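Local coordinates for restriction endonuclease (Mycobacterium sp., PDB 4F0Q), which probably recognises methylated cytosine in DNA and cleaves the DNA as a tetrameric, modification-dependent restriction endonuclease that carries magnesium, at residues G110-G116 against L204-V210; L156-V162 against V176-A182; P77-R81 against A234-L238. All coordinates share one frame; numbering follows the deposited sequence.

Contact 1: G110-G116 against L204-V210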
# COMPACT_ATOMS: atom_id res chain seq x y z
N GLY A 110 -5.73 -18.78 9.10
CA GLY A 110 -4.80 -19.89 9.07
C GLY A 110 -3.41 -19.59 9.58
O GLY A 110 -2.44 -20.21 9.14
N HIS A 111 -3.30 -18.64 10.51
CA HIS A 111 -2.00 -18.33 11.10
C HIS A 111 -2.01 -18.46 12.62
O HIS A 111 -2.97 -18.06 13.28
CB HIS A 111 -1.53 -16.93 10.71
CG HIS A 111 -0.21 -16.55 11.29
ND1 HIS A 111 -0.08 -15.94 12.52
CD2 HIS A 111 1.05 -16.71 10.82
CE1 HIS A 111 1.20 -15.73 12.78
NE2 HIS A 111 1.91 -16.19 11.76
N VAL A 112 -0.95 -19.04 13.16
CA VAL A 112 -0.80 -19.16 14.61
C VAL A 112 0.61 -18.77 15.04
O VAL A 112 1.59 -19.35 14.59
CB VAL A 112 -1.10 -20.58 15.11
CG1 VAL A 112 -0.80 -20.70 16.60
CG2 VAL A 112 -2.55 -20.96 14.83
N ARG A 113 0.70 -17.77 15.92
CA ARG A 113 1.97 -17.37 16.50
C ARG A 113 2.21 -18.17 17.77
O ARG A 113 1.48 -18.03 18.75
CB ARG A 113 1.96 -15.87 16.83
CG ARG A 113 3.23 -15.37 17.51
CD ARG A 113 4.42 -15.42 16.57
NE ARG A 113 4.18 -14.67 15.34
CZ ARG A 113 4.37 -13.36 15.22
NH1 ARG A 113 4.79 -12.64 16.25
NH2 ARG A 113 4.12 -12.76 14.06
N TYR A 114 3.24 -19.02 17.75
CA TYR A 114 3.49 -19.92 18.88
C TYR A 114 4.89 -19.74 19.47
O TYR A 114 5.88 -19.73 18.74
CB TYR A 114 3.27 -21.37 18.46
CG TYR A 114 3.47 -22.36 19.59
CD1 TYR A 114 2.52 -22.51 20.58
CD2 TYR A 114 4.62 -23.13 19.65
CE1 TYR A 114 2.70 -23.41 21.61
CE2 TYR A 114 4.82 -24.04 20.68
CZ TYR A 114 3.85 -24.17 21.66
OH TYR A 114 4.03 -25.07 22.69
N PHE A 115 4.96 -19.61 20.79
CA PHE A 115 6.23 -19.43 21.48
C PHE A 115 6.74 -20.73 22.08
O PHE A 115 5.95 -21.57 22.54
CB PHE A 115 6.10 -18.35 22.55
CG PHE A 115 5.81 -16.99 22.01
CD1 PHE A 115 4.51 -16.57 21.79
CD2 PHE A 115 6.85 -16.11 21.70
CE1 PHE A 115 4.24 -15.31 21.29
CE2 PHE A 115 6.58 -14.86 21.20
CZ PHE A 115 5.28 -14.45 20.99
N GLY A 116 8.06 -20.90 22.09
CA GLY A 116 8.68 -22.13 22.55
C GLY A 116 8.57 -22.40 24.04
O GLY A 116 7.80 -21.76 24.75
N LEU A 204 12.10 -18.99 21.28
CA LEU A 204 11.81 -19.12 19.86
C LEU A 204 10.36 -18.72 19.57
O LEU A 204 9.43 -19.22 20.20
CB LEU A 204 12.07 -20.55 19.38
CG LEU A 204 13.48 -21.10 19.63
CD1 LEU A 204 13.61 -22.50 19.07
CD2 LEU A 204 14.53 -20.18 19.04
N SER A 205 10.19 -17.82 18.61
CA SER A 205 8.87 -17.40 18.17
C SER A 205 8.60 -17.95 16.77
O SER A 205 9.40 -17.77 15.86
CB SER A 205 8.76 -15.87 18.17
OG SER A 205 7.46 -15.45 17.80
N LEU A 206 7.46 -18.62 16.61
CA LEU A 206 7.16 -19.32 15.37
C LEU A 206 5.88 -18.83 14.69
O LEU A 206 4.82 -18.75 15.31
CB LEU A 206 7.08 -20.83 15.61
CG LEU A 206 8.37 -21.63 15.81
CD1 LEU A 206 8.99 -21.39 17.17
CD2 LEU A 206 8.10 -23.12 15.60
N ASP A 207 6.00 -18.51 13.41
CA ASP A 207 4.85 -18.26 12.55
C ASP A 207 4.42 -19.58 11.92
O ASP A 207 5.15 -20.16 11.11
CB ASP A 207 5.19 -17.26 11.45
CG ASP A 207 5.32 -15.84 11.97
OD1 ASP A 207 4.60 -15.49 12.93
OD2 ASP A 207 6.14 -15.08 11.42
N LEU A 208 3.24 -20.04 12.30
CA LEU A 208 2.70 -21.31 11.81
C LEU A 208 1.55 -21.08 10.85
O LEU A 208 0.70 -20.22 11.06
CB LEU A 208 2.23 -22.18 12.98
CG LEU A 208 3.26 -22.52 14.06
CD1 LEU A 208 2.63 -23.36 15.15
CD2 LEU A 208 4.46 -23.24 13.46
N ALA A 209 1.53 -21.87 9.78
CA ALA A 209 0.48 -21.79 8.78
C ALA A 209 -0.42 -23.02 8.83
O ALA A 209 -0.02 -24.10 8.40
CB ALA A 209 1.09 -21.63 7.39
N VAL A 210 -1.62 -22.84 9.36
CA VAL A 210 -2.60 -23.93 9.40
C VAL A 210 -3.11 -24.22 8.00
O VAL A 210 -3.70 -23.35 7.36
CB VAL A 210 -3.78 -23.59 10.33
CG1 VAL A 210 -4.80 -24.72 10.33
CG2 VAL A 210 -3.28 -23.31 11.74
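Asp207 OD1 is gripped from strand 111-115 by two side chains at once. Arg113 NE donates to it over 2.6 Å, arriving nearly in line with the carboxylate C-O bond, as part of a salt bridge; Arg113 NH2 adds a weak bond. His111 NE2 donates to the same Asp207 OD1 over 3.0 Å, and its approach is different: the oxygen lies in the imidazole plane, yet the histidine stands above the carboxylate plane, 54° out of it. This is a His-carboxylate hydrogen bond made edge-on from the ring. Arg113 reaches its partner by folding back at chi2 and chi3 (68° and 56°), bends that place NE and the guanidinium alongside Asp207. Arg113 CD lies 3.3 Å from Ser205 OG.

These groups sit on one face of an antiparallel strand pair in the AspBHI-type N-terminal domain of the PUA clan. The ladder of backbone bonds runs from Val210 N with Gly110 O to Gly116 N with Leu204 O, and its central rungs are reciprocal: Val112 and Leu208 bond at 2.9 Å both ways (N to O), as do Tyr114 and Leu206. Gly110, at positive phi, and His111 form a G1 beta bulge against strand 104-106.

On the other face the contact is apolar. Leu208 CD1 meets Tyr114 CB at 3.9 Å, and the CG2 methyls of Val112 and Val210 lie 4.0 Å apart. Back on the polar face, Arg113 NH1 reaches Glu314 on helix 297-314. With Arg186 salt-bridged to OD2 as well, the Asp207 carboxylate is probably ionised, and Arg318 of a second subunit packs on both His111 and Asp207.

Contact 2: L156-V162 against V176-A182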
# COMPACT_ATOMS: atom_id res chain seq x y z
N LEU A 156 2.47 -30.30 12.35
CA LEU A 156 2.19 -29.71 13.66
C LEU A 156 0.70 -29.64 13.94
O LEU A 156 0.02 -28.69 13.55
CB LEU A 156 2.82 -28.32 13.78
CG LEU A 156 4.22 -28.24 14.40
CD1 LEU A 156 5.25 -28.97 13.55
CD2 LEU A 156 4.63 -26.79 14.62
N PHE A 157 0.19 -30.67 14.62
CA PHE A 157 -1.21 -30.72 15.01
C PHE A 157 -1.46 -29.84 16.22
O PHE A 157 -0.99 -30.14 17.32
CB PHE A 157 -1.63 -32.17 15.30
CG PHE A 157 -1.99 -32.96 14.08
CD1 PHE A 157 -1.06 -33.14 13.06
CD2 PHE A 157 -3.25 -33.52 13.94
CE1 PHE A 157 -1.39 -33.87 11.94
CE2 PHE A 157 -3.58 -34.25 12.82
CZ PHE A 157 -2.65 -34.43 11.81
N LEU A 158 -2.20 -28.76 16.01
CA LEU A 158 -2.43 -27.79 17.07
C LEU A 158 -3.65 -28.14 17.92
O LEU A 158 -4.69 -28.55 17.40
CB LEU A 158 -2.59 -26.38 16.48
CG LEU A 158 -1.42 -25.91 15.61
CD1 LEU A 158 -1.68 -24.53 15.04
CD2 LEU A 158 -0.12 -25.93 16.40
N PHE A 159 -3.51 -27.98 19.23
CA PHE A 159 -4.61 -28.16 20.16
C PHE A 159 -4.59 -27.04 21.19
O PHE A 159 -3.53 -26.51 21.52
CB PHE A 159 -4.51 -29.51 20.86
CG PHE A 159 -4.63 -30.69 19.94
CD1 PHE A 159 -5.88 -31.22 19.63
CD2 PHE A 159 -3.51 -31.28 19.39
CE1 PHE A 159 -5.99 -32.30 18.78
CE2 PHE A 159 -3.62 -32.37 18.55
CZ PHE A 159 -4.86 -32.88 18.24
N ARG A 160 -5.76 -26.67 21.70
CA ARG A 160 -5.81 -25.68 22.77
C ARG A 160 -6.84 -26.02 23.85
O ARG A 160 -7.98 -26.34 23.55
CB ARG A 160 -6.04 -24.26 22.23
CG ARG A 160 -7.31 -24.08 21.42
CD ARG A 160 -7.42 -22.66 20.89
NE ARG A 160 -8.53 -22.50 19.96
CZ ARG A 160 -8.82 -21.37 19.33
NH1 ARG A 160 -8.08 -20.29 19.54
NH2 ARG A 160 -9.85 -21.31 18.50
N ALA A 161 -6.41 -25.94 25.11
CA ALA A 161 -7.30 -26.22 26.24
C ALA A 161 -8.43 -25.20 26.31
O ALA A 161 -8.21 -24.03 26.62
CB ALA A 161 -6.51 -26.23 27.54
N VAL A 162 -9.65 -25.65 26.02
CA VAL A 162 -10.80 -24.76 25.99
C VAL A 162 -11.90 -25.22 26.95
O VAL A 162 -11.88 -26.36 27.43
CB VAL A 162 -11.40 -24.66 24.58
CG1 VAL A 162 -10.37 -24.11 23.61
CG2 VAL A 162 -11.92 -26.01 24.12
N VAL A 176 -9.71 -30.47 25.10
CA VAL A 176 -8.87 -29.75 24.15
C VAL A 176 -9.57 -29.58 22.80
O VAL A 176 -10.32 -30.46 22.37
CB VAL A 176 -7.51 -30.44 23.94
CG1 VAL A 176 -6.63 -30.26 25.17
CG2 VAL A 176 -7.70 -31.91 23.61
N GLU A 177 -9.32 -28.46 22.15
CA GLU A 177 -9.91 -28.16 20.85
C GLU A 177 -8.87 -28.33 19.75
O GLU A 177 -7.73 -27.88 19.88
CB GLU A 177 -10.45 -26.73 20.84
CG GLU A 177 -10.91 -26.25 19.47
CD GLU A 177 -11.22 -24.77 19.44
OE1 GLU A 177 -11.47 -24.19 20.52
OE2 GLU A 177 -11.19 -24.18 18.34
N PHE A 178 -9.28 -28.98 18.66
CA PHE A 178 -8.42 -29.19 17.51
C PHE A 178 -8.35 -27.93 16.64
O PHE A 178 -9.38 -27.35 16.30
CB PHE A 178 -8.91 -30.38 16.68
CG PHE A 178 -8.06 -30.69 15.48
CD1 PHE A 178 -6.76 -31.13 15.62
CD2 PHE A 178 -8.58 -30.54 14.20
CE1 PHE A 178 -5.98 -31.41 14.52
CE2 PHE A 178 -7.81 -30.83 13.09
CZ PHE A 178 -6.51 -31.26 13.25
N CYS A 179 -7.14 -27.52 16.29
CA CYS A 179 -6.92 -26.27 15.57
C CYS A 179 -6.25 -26.48 14.22
O CYS A 179 -5.81 -25.52 13.58
CB CYS A 179 -6.10 -25.30 16.42
SG CYS A 179 -6.89 -24.82 17.97
N GLY A 180 -6.17 -27.73 13.78
CA GLY A 180 -5.64 -28.04 12.46
C GLY A 180 -4.19 -28.48 12.45
O GLY A 180 -3.52 -28.52 13.48
N ALA A 181 -3.70 -28.81 11.25
CA ALA A 181 -2.30 -29.15 11.05
C ALA A 181 -1.56 -27.93 10.52
O ALA A 181 -2.08 -27.21 9.66
CB ALA A 181 -2.17 -30.32 10.08
N ALA A 182 -0.36 -27.69 11.02
CA ALA A 182 0.37 -26.47 10.69
C ALA A 182 1.76 -26.72 10.11
O ALA A 182 2.41 -27.72 10.42
CB ALA A 182 0.46 -25.56 11.90
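Phe178 crosses from strand 176-182 to a pair of phenylalanines on strand 156-161, in an antiparallel ribbon interrupted by a beta bulge. The register evidence is plain: Phe157 pairs with Ala181 but Phe159 with Phe178, so one extra residue is taken up at Cys179-Gly180. There Leu158 O receives Cys179 N, whereas Leu158 N gives to Gly180 O. The ribbon belongs to the large curved sheet of the N-terminal, PUA-clan domain.

From its CB, 4.1 Å from Phe159 CE1, the Phe178 side chain runs with CG anti to the backbone N (chi1 -179°), which carries the ring out along the partner strand. CD1 then meets Phe159 CE1 at 3.5 Å; further on, CE1 touches Phe157 CD2, also at 3.5 Å, and CZ lies 4.0 Å from that same Phe157 CD2. Both neighbours therefore approach at the edge of the Phe178 ring, with planes inclined at 46° for Phe157 and 54° for Phe159, making an aromatic cluster. Ala181 CB covers one face of Phe157, and the Phe221 ring meets that of Phe157 and continues the cluster.

The opposite face of the ribbon carries a salt bridge. Arg160 and Glu177 run side by side, and Arg160 NH2 donates to Glu177 OE2 over 3.2 Å. The oxygen is in the guanidinium plane, although the donor lies above the carboxylate plane. Val162 CG1 packs against Glu177 OE1. Closer to the bulge, the extended Arg160 chain runs past Cys179 SG, which lies 3.6 Å from Arg160 CG and 3.5 Å from Arg160 NE.

Contact 3: P77-R81 against A234-L238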
# COMPACT_ATOMS: atom_id res chain seq x y z
N PRO A 77 11.17 -48.13 6.33
CA PRO A 77 11.96 -48.92 5.39
C PRO A 77 12.99 -48.05 4.69
O PRO A 77 14.15 -48.43 4.55
CB PRO A 77 10.92 -49.41 4.37
CG PRO A 77 9.60 -49.29 5.07
CD PRO A 77 9.74 -48.10 5.96
N ASP A 78 12.55 -46.87 4.25
CA ASP A 78 13.42 -45.93 3.55
C ASP A 78 14.37 -45.23 4.51
O ASP A 78 15.58 -45.21 4.30
CB ASP A 78 12.58 -44.91 2.77
CG ASP A 78 11.51 -44.26 3.63
OD1 ASP A 78 11.13 -44.85 4.66
OD2 ASP A 78 11.05 -43.16 3.27
N ARG A 79 13.81 -44.66 5.58
CA ARG A 79 14.59 -43.95 6.58
C ARG A 79 13.76 -43.68 7.82
O ARG A 79 12.55 -43.91 7.84
CB ARG A 79 15.10 -42.62 6.01
CG ARG A 79 14.03 -41.73 5.41
CD ARG A 79 14.34 -41.40 3.96
NE ARG A 79 13.75 -40.13 3.54
CZ ARG A 79 12.65 -40.02 2.80
NH1 ARG A 79 12.01 -41.11 2.39
NH2 ARG A 79 12.19 -38.82 2.47
N SER A 80 14.42 -43.21 8.87
CA SER A 80 13.74 -42.87 10.12
C SER A 80 13.02 -41.54 9.98
O SER A 80 13.45 -40.68 9.21
CB SER A 80 14.74 -42.82 11.27
OG SER A 80 14.09 -42.64 12.51
N ARG A 81 11.93 -41.36 10.72
CA ARG A 81 11.13 -40.15 10.60
C ARG A 81 10.32 -39.84 11.86
O ARG A 81 9.89 -40.74 12.57
CB ARG A 81 10.18 -40.25 9.40
CG ARG A 81 9.07 -41.28 9.58
CD ARG A 81 8.08 -41.25 8.44
NE ARG A 81 6.99 -42.19 8.64
CZ ARG A 81 7.02 -43.47 8.28
NH1 ARG A 81 8.10 -43.96 7.69
NH2 ARG A 81 5.98 -44.25 8.51
N ALA A 234 8.10 -43.03 4.05
CA ALA A 234 7.59 -41.67 4.24
C ALA A 234 6.75 -41.21 3.06
O ALA A 234 5.79 -40.46 3.22
CB ALA A 234 8.73 -40.70 4.50
N GLY A 235 7.11 -41.66 1.86
CA GLY A 235 6.39 -41.31 0.66
C GLY A 235 5.11 -42.11 0.48
O GLY A 235 4.32 -41.84 -0.42
N GLU A 236 4.91 -43.09 1.35
CA GLU A 236 3.71 -43.92 1.31
C GLU A 236 2.72 -43.51 2.39
O GLU A 236 1.75 -44.22 2.67
CB GLU A 236 4.08 -45.40 1.49
CG GLU A 236 5.06 -45.93 0.46
CD GLU A 236 5.47 -47.36 0.74
OE1 GLU A 236 6.22 -47.94 -0.07
OE2 GLU A 236 5.05 -47.91 1.78
N THR A 237 2.96 -42.35 2.99
CA THR A 237 2.14 -41.88 4.11
C THR A 237 1.26 -40.70 3.74
O THR A 237 0.73 -40.01 4.62
CB THR A 237 3.02 -41.47 5.31
OG1 THR A 237 3.87 -40.38 4.93
CG2 THR A 237 3.88 -42.63 5.76
N LEU A 238 1.08 -40.47 2.44
CA LEU A 238 0.31 -39.32 1.97
C LEU A 238 -1.04 -39.70 1.39
O LEU A 238 -1.71 -38.88 0.77
CB LEU A 238 1.11 -38.54 0.93
CG LEU A 238 2.39 -37.84 1.38
CD1 LEU A 238 3.06 -37.16 0.19
CD2 LEU A 238 2.10 -36.83 2.48
O HOH W 1 9.98 -41.62 1.17
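The guanidinium of Arg81 lies with one face towards segment 234-238: Thr237 CG2 and Ala234 CA both sit over that face, and Thr237 CG2 is 3.8 Å from Arg81 NH2. Its nitrogens turn instead to backbone carbonyls following and ending helix 222-227, NE to Arg227 O and NH1 to Leu232 O, with weak bonds from NH2 to Asp226 O and Asn229 O. The second guanidinium, that of Arg79, has Asp78 CB in plane at its edge, while Ala234 CB meets it obliquely, 3.9 Å from NH1; Arg79 NH1 is salt-bridged to Glu148.

Across the contact the direct hydrogen bond runs from Ala234 N to Asp78 OD2, 3.1 Å long with an angle of 157° at the hydrogen. The donor comes in on the syn side of the carboxylate, though 32° out of its plane. Asp78 holds its CG between backbone N and carbonyl carbon (chi1 51°), turning the carboxylate back over its own loop, where OD1 takes a weak bond from Arg79 N. Ala234 CB also packs beside this group, 3.6 Å from Asp78 OD2.

Strands 74-75 and 80-81 form a small beta hairpin, and residues 77-79 belong to its turn. The contact sets this hairpin against the loop between helices 222-227 and 243-251. Residues 234-235 of that loop form a short 3-10 turn, and Thr237 OG1 donates back to Ala234 O over 2.6 Å.

Arg81 uses its extended chain, CD 4.0 Å from Ala234 CB, to bring a buried cationic end to several carbonyls. Its charge is therefore probably stabilised largely by backbone dipoles, including those at a helix C-terminus, while the hairpin turn contributes an anionic acceptor for the Ala234 amide.

Contacts 1 and 2 are parts of one sheet, since strands 175-193 and 200-210 are neighbours in it; their centres are 12 Å apart. They touch where Val210 CG1 meets Cys179 O at 3.5 Å and where Leu208 CD2 meets Leu156 CD2 at 3.7 Å. Contact 3 stands apart, its centre 26 Å from that of contact 1 and 24 Å from that of contact 2, with nearest atoms about 14 and 10 Å away. Along the chain, contact 2 is nested within contact 1, and contact 1 within contact 3. The magnesium site lies in the nuclease part, with Gln355 and Ala356 on strand 347-357 and Asp334 just before strand 335-342; Arg113 of contact 1 is salt-bridged to Glu314 there, on helix 297-314.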